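PDB 3EUO: type III Pentaketide Synthase from Neurospora crassa, which probably transfers acyl groups to build polyketide chains as a type III polyketide synthase. Local coordinates for residues D23-R28 with L61-N66; S183-I188 with I196-F201; G242-P247 with K251-P256. All coordinates share one frame; numbering follows the deposited sequence.

Interaction 1: D23-R28 with L61-N66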
loop_
_atom_site.group_PDB
_atom_site.type_symbol
_atom_site.label_atom_id
_atom_site.label_comp_id
_atom_site.label_asym_id
_atom_site.label_seq_id
_atom_site.Cartn_x
_atom_site.Cartn_y
_atom_site.Cartn_z
ATOM N N ASP A 23 -10.852 10.831 29.774
ATOM C CA ASP A 23 -11.831 11.060 30.854
ATOM C C ASP A 23 -12.744 12.230 30.481
ATOM O O ASP A 23 -13.973 12.119 30.553
ATOM C CB ASP A 23 -11.139 11.357 32.190
ATOM C CG ASP A 23 -10.495 10.127 32.819
ATOM O OD1 ASP A 23 -10.678 9.009 32.293
ATOM O OD2 ASP A 23 -9.802 10.284 33.847
ATOM N N ILE A 24 -12.131 13.337 30.064
ATOM C CA ILE A 24 -12.869 14.537 29.667
ATOM C C ILE A 24 -13.851 14.254 28.529
ATOM O O ILE A 24 -15.037 14.607 28.611
ATOM C CB ILE A 24 -11.911 15.701 29.252
ATOM C CG1 ILE A 24 -10.975 16.106 30.405
ATOM C CG2 ILE A 24 -12.698 16.888 28.720
ATOM C CD1 ILE A 24 -11.676 16.515 31.680
ATOM N N LEU A 25 -13.364 13.607 27.475
ATOM C CA LEU A 25 -14.187 13.362 26.301
ATOM C C LEU A 25 -15.245 12.316 26.561
ATOM O O LEU A 25 -16.350 12.411 26.041
ATOM C CB LEU A 25 -13.322 12.944 25.106
ATOM C CG LEU A 25 -12.563 14.101 24.463
ATOM C CD1 LEU A 25 -11.457 13.540 23.553
ATOM C CD2 LEU A 25 -13.518 15.031 23.690
ATOM N N SER A 26 -14.904 11.307 27.356
ATOM C CA SER A 26 -15.861 10.260 27.677
ATOM C C SER A 26 -17.054 10.877 28.395
ATOM O O SER A 26 -18.209 10.685 27.993
ATOM C CB SER A 26 -15.228 9.186 28.557
ATOM O OG SER A 26 -16.180 8.173 28.835
ATOM N N LYS A 27 -16.756 11.646 29.439
ATOM C CA LYS A 27 -17.790 12.281 30.263
ATOM C C LYS A 27 -18.636 13.265 29.451
ATOM O O LYS A 27 -19.852 13.367 29.646
ATOM C CB LYS A 27 -17.171 12.985 31.478
ATOM C CG LYS A 27 -18.203 13.762 32.302
ATOM C CD LYS A 27 -17.579 14.697 33.316
ATOM C CE LYS A 27 -17.882 14.249 34.732
ATOM N NZ LYS A 27 -17.897 15.421 35.655
ATOM N N ARG A 28 -17.987 13.989 28.546
ATOM C CA ARG A 28 -18.688 14.931 27.685
ATOM C C ARG A 28 -19.720 14.241 26.791
ATOM O O ARG A 28 -20.800 14.777 26.579
ATOM C CB ARG A 28 -17.689 15.740 26.857
ATOM C CG ARG A 28 -18.285 16.944 26.146
ATOM C CD ARG A 28 -17.191 17.750 25.454
ATOM N NE ARG A 28 -16.384 18.508 26.411
ATOM C CZ ARG A 28 -15.120 18.870 26.211
ATOM N NH1 ARG A 28 -14.491 18.538 25.089
ATOM N NH2 ARG A 28 -14.474 19.563 27.137
ATOM N N LEU A 61 -12.869 18.645 15.649
ATOM C CA LEU A 61 -13.154 17.383 14.957
ATOM C C LEU A 61 -13.788 16.340 15.872
ATOM O O LEU A 61 -14.646 15.563 15.435
ATOM C CB LEU A 61 -11.884 16.809 14.314
ATOM C CG LEU A 61 -12.057 15.630 13.343
ATOM C CD1 LEU A 61 -12.590 16.075 11.983
ATOM C CD2 LEU A 61 -10.739 14.907 13.167
ATOM N N VAL A 62 -13.349 16.323 17.130
ATOM C CA VAL A 62 -13.807 15.327 18.103
ATOM C C VAL A 62 -14.939 15.872 18.982
ATOM O O VAL A 62 -15.365 15.230 19.946
ATOM C CB VAL A 62 -12.645 14.744 18.947
ATOM C CG1 VAL A 62 -11.613 14.058 18.037
ATOM C CG2 VAL A 62 -11.968 15.816 19.817
ATOM N N ASN A 63 -15.433 17.052 18.617
ATOM C CA ASN A 63 -16.504 17.707 19.356
ATOM C C ASN A 63 -17.744 18.012 18.503
ATOM O O ASN A 63 -18.483 18.964 18.762
ATOM C CB ASN A 63 -15.976 18.961 20.061
ATOM C CG ASN A 63 -15.066 18.627 21.238
ATOM O OD1 ASN A 63 -13.845 18.768 21.155
ATOM N ND2 ASN A 63 -15.657 18.166 22.334
ATOM N N LYS A 64 -17.979 17.190 17.490
ATOM C CA LYS A 64 -19.201 17.303 16.702
ATOM C C LYS A 64 -20.314 16.454 17.328
ATOM O O LYS A 64 -20.040 15.660 18.233
ATOM C CB LYS A 64 -18.924 16.920 15.245
ATOM C CG LYS A 64 -17.821 17.784 14.635
ATOM C CD LYS A 64 -17.871 17.846 13.120
ATOM C CE LYS A 64 -17.085 16.717 12.493
ATOM N NZ LYS A 64 -17.887 15.463 12.487
ATOM N N PRO A 65 -21.576 16.632 16.880
ATOM C CA PRO A 65 -22.668 15.814 17.425
ATOM C C PRO A 65 -22.354 14.318 17.359
ATOM O O PRO A 65 -22.615 13.578 18.312
ATOM C CB PRO A 65 -23.849 16.163 16.517
ATOM C CG PRO A 65 -23.557 17.554 16.061
ATOM C CD PRO A 65 -22.067 17.606 15.884
ATOM N N ASN A 66 -21.773 13.896 16.243
ATOM C CA ASN A 66 -21.386 12.510 16.041
ATOM C C ASN A 66 -19.872 12.417 15.932
ATOM O O ASN A 66 -19.209 13.443 15.784
ATOM C CB ASN A 66 -22.035 11.982 14.761
ATOM C CG ASN A 66 -23.540 12.163 14.756
ATOM O OD1 ASN A 66 -24.249 11.603 15.592
ATOM N ND2 ASN A 66 -24.038 12.938 13.798
#
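Leu25 and Arg28, one turn apart on helix 20-29, face Val62 and Asn63 in the loop that leads from strand 51-53 to helix 70-96, at the outer margin of this thiolase-like fold. The contact is small, burying 149 Å² in all, and passes from apolar within to polar at the surface. In the apolar half, Leu25 carries the packing with a single methyl: its CD2 lies 4.2 Å from Val62 CG2. The same CD2 sits 4.2 Å from Val62 O, so the methyl rests against backbone as well as side chain. Leu25 CG lies beside the backbone N (chi1 -76°), which directs the side chain at the loop. Beneath the pair runs helix 181-191, whose Val181 touches both Leu25 and Val62. Arg182 of that helix gives NH1 to the carbonyls of Val62 and Lys64, holding the loop. The polar half belongs to Arg28 and Asn63, whose side chains meet at roughly a right angle. Their guanidinium and amide planes stand 47° apart, and the amide approaches an edge of the guanidinium, near its plane. Which way round the amide lies is doubtful. Arg28 is exposed, and its guanidinium is also weakly held by Pro57 O through NH1, with Asp58 a distant ionic partner of NH2. A bend at chi3 (-74°) brings Arg28 NH1 within 3.0 Å of the Asn63 atom modelled as ND2, possibly a hydrogen bond if the amide is turned over.

Interaction 2: S183-I188 with I196-F201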
loop_
_atom_site.group_PDB
_atom_site.type_symbol
_atom_site.label_atom_id
_atom_site.label_comp_id
_atom_site.label_asym_id
_atom_site.label_seq_id
_atom_site.Cartn_x
_atom_site.Cartn_y
_atom_site.Cartn_z
ATOM N N SER A 183 -15.052 7.662 17.816
ATOM C CA SER A 183 -15.482 6.392 17.231
ATOM C C SER A 183 -15.305 5.262 18.241
ATOM O O SER A 183 -16.190 4.426 18.425
ATOM C CB SER A 183 -14.665 6.084 15.974
ATOM O OG SER A 183 -14.788 4.717 15.621
ATOM N N GLU A 184 -14.150 5.242 18.893
ATOM C CA GLU A 184 -13.875 4.214 19.895
ATOM C C GLU A 184 -14.827 4.334 21.083
ATOM O O GLU A 184 -15.383 3.328 21.540
ATOM C CB GLU A 184 -12.405 4.250 20.328
ATOM C CG GLU A 184 -11.449 3.654 19.263
ATOM C CD GLU A 184 -11.683 2.155 19.038
ATOM O OE1 GLU A 184 -11.785 1.413 20.042
ATOM O OE2 GLU A 184 -11.766 1.720 17.865
ATOM N N LEU A 185 -15.026 5.564 21.559
ATOM C CA LEU A 185 -15.917 5.812 22.689
ATOM C C LEU A 185 -17.339 5.351 22.379
ATOM O O LEU A 185 -18.023 4.793 23.238
ATOM C CB LEU A 185 -15.910 7.296 23.077
ATOM C CG LEU A 185 -14.669 7.838 23.798
ATOM C CD1 LEU A 185 -14.767 9.343 23.929
ATOM C CD2 LEU A 185 -14.518 7.194 25.182
ATOM N N GLU A 186 -17.771 5.594 21.148
ATOM C CA GLU A 186 -19.108 5.198 20.717
ATOM C C GLU A 186 -19.269 3.683 20.755
ATOM O O GLU A 186 -20.290 3.169 21.215
ATOM C CB GLU A 186 -19.410 5.724 19.315
ATOM C CG GLU A 186 -20.758 5.243 18.812
ATOM C CD GLU A 186 -21.279 6.017 17.632
ATOM O OE1 GLU A 186 -21.613 5.368 16.618
ATOM O OE2 GLU A 186 -21.371 7.261 17.713
ATOM N N SER A 187 -18.270 2.962 20.258
ATOM C CA SER A 187 -18.304 1.500 20.302
ATOM C C SER A 187 -18.268 0.961 21.732
ATOM O O SER A 187 -18.985 0.014 22.055
ATOM C CB SER A 187 -17.166 0.900 19.478
ATOM O OG SER A 187 -17.386 1.119 18.099
ATOM N N ILE A 188 -17.438 1.559 22.589
ATOM C CA ILE A 188 -17.381 1.142 23.999
ATOM C C ILE A 188 -18.767 1.249 24.631
ATOM O O ILE A 188 -19.277 0.289 25.234
ATOM C CB ILE A 188 -16.356 1.966 24.827
ATOM C CG1 ILE A 188 -14.940 1.734 24.302
ATOM C CG2 ILE A 188 -16.429 1.589 26.330
ATOM C CD1 ILE A 188 -13.961 2.832 24.672
ATOM N N ILE A 196 -9.549 -1.003 24.403
ATOM C CA ILE A 196 -8.470 -0.263 25.072
ATOM C C ILE A 196 -7.618 0.628 24.162
ATOM O O ILE A 196 -6.692 1.285 24.640
ATOM C CB ILE A 196 -7.555 -1.205 25.899
ATOM C CG1 ILE A 196 -6.655 -2.047 24.978
ATOM C CG2 ILE A 196 -8.394 -2.096 26.828
ATOM C CD1 ILE A 196 -5.452 -2.652 25.694
ATOM N N GLY A 197 -7.935 0.658 22.867
ATOM C CA GLY A 197 -7.188 1.458 21.893
ATOM C C GLY A 197 -6.986 2.910 22.301
ATOM O O GLY A 197 -5.889 3.452 22.153
ATOM N N ILE A 198 -8.029 3.537 22.840
ATOM C CA ILE A 198 -7.941 4.951 23.233
ATOM C C ILE A 198 -7.015 5.213 24.424
ATOM O O ILE A 198 -6.640 6.358 24.673
ATOM C CB ILE A 198 -9.332 5.607 23.474
ATOM C CG1 ILE A 198 -10.124 4.860 24.556
ATOM C CG2 ILE A 198 -10.078 5.701 22.159
ATOM C CD1 ILE A 198 -11.351 5.636 25.085
ATOM N N ALA A 199 -6.644 4.155 25.141
ATOM C CA ALA A 199 -5.655 4.243 26.225
ATOM C C ALA A 199 -4.215 4.202 25.699
ATOM O O ALA A 199 -3.263 4.554 26.413
ATOM C CB ALA A 199 -5.869 3.102 27.214
ATOM N N LEU A 200 -4.055 3.760 24.454
ATOM C CA LEU A 200 -2.732 3.411 23.949
ATOM C C LEU A 200 -2.232 4.302 22.825
ATOM O O LEU A 200 -1.076 4.731 22.836
ATOM C CB LEU A 200 -2.715 1.960 23.473
ATOM C CG LEU A 200 -2.998 0.832 24.464
ATOM C CD1 LEU A 200 -2.961 -0.475 23.692
ATOM C CD2 LEU A 200 -1.953 0.841 25.575
ATOM N N PHE A 201 -3.090 4.566 21.848
ATOM C CA PHE A 201 -2.602 5.095 20.571
ATOM C C PHE A 201 -2.410 6.605 20.500
ATOM O O PHE A 201 -3.188 7.380 21.060
ATOM C CB PHE A 201 -3.462 4.586 19.410
ATOM C CG PHE A 201 -3.218 3.146 19.085
ATOM C CD1 PHE A 201 -2.100 2.770 18.343
ATOM C CD2 PHE A 201 -4.097 2.160 19.534
ATOM C CE1 PHE A 201 -1.864 1.424 18.037
ATOM C CE2 PHE A 201 -3.870 0.808 19.237
ATOM C CZ PHE A 201 -2.753 0.443 18.490
HETATM O O HOH W 1 -10.691 2.240 22.467
HETATM O O HOH W 2 -9.718 -0.524 20.835
#
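Ile198 meets Glu184, Leu185 and Ile188 across the contact, and its two branches divide the work from CB outward. CG2, beside the backbone N, packs against the aliphatic start of Glu184: it is 3.3 Å from Glu184 CB, a tight approach, and 3.8 Å from Glu184 CG, the two side chains sliding past each other in opposite directions. The other branch leaves CB through CG1, placed between backbone N and carbonyl carbon (chi1 58°), and this carries its terminal CD1 to Leu185 and, one turn beyond Glu184, Ile188. There CD1 lies 3.5 Å from Leu185 CD2, the side chains crossing at about a right angle, and meets Ile188 tip to tip, CD1 to CD1 at 3.9 Å. Helix 181-191 and the short, weakly bonded helix 197-200 both belong to the connection between strands 168-175 and 204-211, neighbours in the large mixed sheet of the thiolase-like fold. Met36 of helix 34-42 touches Leu185 and Ile188, while Ile22 of helix 20-29 touches Ile198. Past its bend at chi2, Glu184 turns polar and is held chiefly by a salt bridge from Arg195 to OE1. Two waters also donate to that oxygen, water 1 at 2.8 Å from Glu184 OE1 and water 2 at 2.9 Å from the same atom; water 1 accepts from Ile198 N, and water 2 from Gly197 N at 3.0 Å.

Interaction 3: G242-P247 with K251-P256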
loop_
_atom_site.group_PDB
_atom_site.type_symbol
_atom_site.label_atom_id
_atom_site.label_comp_id
_atom_site.label_asym_id
_atom_site.label_seq_id
_atom_site.Cartn_x
_atom_site.Cartn_y
_atom_site.Cartn_z
ATOM N N GLY A 242 -6.355 -6.283 14.317
ATOM C CA GLY A 242 -6.859 -5.729 13.071
ATOM C C GLY A 242 -7.309 -4.294 13.202
ATOM O O GLY A 242 -7.286 -3.715 14.292
ATOM N N PHE A 243 -7.727 -3.725 12.076
ATOM C CA PHE A 243 -8.144 -2.327 12.009
ATOM C C PHE A 243 -9.126 -2.282 10.838
ATOM O O PHE A 243 -8.721 -2.276 9.675
ATOM C CB PHE A 243 -6.915 -1.428 11.779
ATOM C CG PHE A 243 -7.053 -0.018 12.310
ATOM C CD1 PHE A 243 -7.759 0.258 13.482
ATOM C CD2 PHE A 243 -6.411 1.035 11.656
ATOM C CE1 PHE A 243 -7.856 1.559 13.970
ATOM C CE2 PHE A 243 -6.505 2.346 12.140
ATOM C CZ PHE A 243 -7.226 2.609 13.297
ATOM N N ASP A 244 -10.417 -2.327 11.151
ATOM C CA ASP A 244 -11.440 -2.544 10.124
ATOM C C ASP A 244 -12.049 -1.239 9.656
ATOM O O ASP A 244 -12.516 -0.439 10.477
ATOM C CB ASP A 244 -12.560 -3.451 10.650
ATOM C CG ASP A 244 -12.081 -4.844 11.032
ATOM O OD1 ASP A 244 -11.064 -5.333 10.495
ATOM O OD2 ASP A 244 -12.765 -5.477 11.870
ATOM N N VAL A 245 -12.086 -1.041 8.336
ATOM C CA VAL A 245 -12.684 0.166 7.762
ATOM C C VAL A 245 -14.150 0.312 8.187
ATOM O O VAL A 245 -14.863 -0.686 8.364
ATOM C CB VAL A 245 -12.527 0.244 6.226
ATOM C CG1 VAL A 245 -13.562 -0.636 5.501
ATOM C CG2 VAL A 245 -12.598 1.699 5.764
ATOM N N ASP A 246 -14.572 1.561 8.344
ATOM C CA ASP A 246 -15.845 1.910 8.971
ATOM C C ASP A 246 -16.246 3.301 8.500
ATOM O O ASP A 246 -15.375 4.116 8.193
ATOM C CB ASP A 246 -15.678 1.938 10.494
ATOM C CG ASP A 246 -16.997 1.883 11.228
ATOM O OD1 ASP A 246 -17.499 0.766 11.464
ATOM O OD2 ASP A 246 -17.530 2.959 11.587
ATOM N N PRO A 247 -17.560 3.582 8.416
ATOM C CA PRO A 247 -17.945 4.975 8.139
ATOM C C PRO A 247 -17.365 5.986 9.135
ATOM O O PRO A 247 -17.299 7.178 8.822
ATOM C CB PRO A 247 -19.480 4.955 8.217
ATOM C CG PRO A 247 -19.846 3.642 8.821
ATOM C CD PRO A 247 -18.732 2.693 8.489
ATOM N N LYS A 251 -12.020 0.694 12.999
ATOM C CA LYS A 251 -12.264 0.131 14.326
ATOM C C LYS A 251 -11.185 -0.872 14.702
ATOM O O LYS A 251 -10.909 -1.815 13.951
ATOM C CB LYS A 251 -13.630 -0.559 14.379
ATOM C CG LYS A 251 -14.824 0.337 14.043
ATOM C CD LYS A 251 -15.235 1.217 15.219
ATOM C CE LYS A 251 -16.555 1.894 14.928
ATOM N NZ LYS A 251 -16.903 2.922 15.959
ATOM N N VAL A 252 -10.582 -0.668 15.869
ATOM C CA VAL A 252 -9.543 -1.561 16.381
ATOM C C VAL A 252 -10.101 -2.959 16.663
ATOM O O VAL A 252 -11.179 -3.092 17.230
ATOM C CB VAL A 252 -8.924 -0.996 17.677
ATOM C CG1 VAL A 252 -7.972 -2.001 18.305
ATOM C CG2 VAL A 252 -8.192 0.312 17.394
ATOM N N VAL A 253 -9.374 -3.990 16.230
ATOM C CA VAL A 253 -9.635 -5.366 16.657
ATOM C C VAL A 253 -8.438 -5.768 17.519
ATOM O O VAL A 253 -7.289 -5.615 17.105
ATOM C CB VAL A 253 -9.804 -6.346 15.455
ATOM C CG1 VAL A 253 -9.963 -7.793 15.940
ATOM C CG2 VAL A 253 -11.007 -5.946 14.601
ATOM N N LEU A 254 -8.715 -6.246 18.729
ATOM C CA LEU A 254 -7.662 -6.596 19.673
ATOM C C LEU A 254 -8.165 -7.646 20.664
ATOM O O LEU A 254 -9.083 -7.393 21.453
ATOM C CB LEU A 254 -7.151 -5.340 20.394
ATOM C CG LEU A 254 -6.041 -5.424 21.446
ATOM C CD1 LEU A 254 -4.778 -6.121 20.922
ATOM C CD2 LEU A 254 -5.709 -4.028 21.933
ATOM N N SER A 255 -7.567 -8.827 20.603
ATOM C CA SER A 255 -7.979 -9.937 21.455
ATOM C C SER A 255 -7.029 -10.046 22.636
ATOM O O SER A 255 -5.922 -9.492 22.595
ATOM C CB SER A 255 -7.978 -11.248 20.673
ATOM O OG SER A 255 -6.690 -11.828 20.678
ATOM N N PRO A 256 -7.460 -10.752 23.702
ATOM C CA PRO A 256 -6.558 -11.004 24.829
ATOM C C PRO A 256 -5.383 -11.923 24.479
ATOM O O PRO A 256 -4.422 -11.992 25.241
ATOM C CB PRO A 256 -7.467 -11.652 25.880
ATOM C CG PRO A 256 -8.631 -12.164 25.139
ATOM C CD PRO A 256 -8.811 -11.300 23.933
#
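Gly242 and Val253 exchange two backbone hydrogen bonds, Gly242 N to Val253 O at 3.0 Å and Val253 N to Gly242 O at 2.9 Å. The second is nearly straight at the hydrogen (172°), yet its donor stands 57° out of the carbonyl plane. Asp244 and Lys251 form the other hydrogen-bonded pair, with Asp244 N to Lys251 O at 2.9 Å and Lys251 N to Asp244 O at 2.8 Å. Phe243 and Val252, between them, are a non-hydrogen-bonded pair. Farther along, Asp246 swings CG to the far side from its backbone N (chi1 -163°), which lays the carboxylate beside the aliphatic chain of Lys251, Asp246 OD2 3.6 Å from Lys251 CE. The charges stay apart, Asp246 OD2 being 4.4 Å from Lys251 NZ: the ammonium is instead bound by the hydroxyls of Ser183 and Ser187, and OD2 accepts from Met248 N in an Asx turn. With an alanine at Asp246, Met248 N would probably lose its acceptor and the Lys251 ammonium a nearby negative charge. On the face shared with Lys251, Val253 CG2 presses to 3.3 Å from Asp244 OD2. On the other, Phe243 CE1 meets Val252 CG2 at 3.7 Å, while the ring of Trp250 meets that of Phe243. Phe243 also pairs antiparallel with a strand of the second subunit. The two segments are thus the arms of a tight antiparallel beta hairpin whose sheet runs on across the dimer interface.

Helix 181-191 is common ground for all three contacts. It supplies one side of interaction 2, lies under interaction 1, where Leu185 CD1 touches the backbone of Leu25 and Ser26, and turns its serines to the lysine of interaction 3. Interaction 2 is wholly buried, mostly aliphatic, with a polar edge bridged by waters. Interaction 1 is smaller and peripheral, its centre about 27 Å from that of the chain, and ends in an exposed arginine. Interaction 3, mainly backbone bonding, is partly buried and reaches the second subunit. Interactions 2 and 3 touch although one lies in the N-terminal and the other in the C-terminal chalcone and stilbene synthase domain, while interactions 1 and 3 stay about 9 Å apart at their nearest atoms.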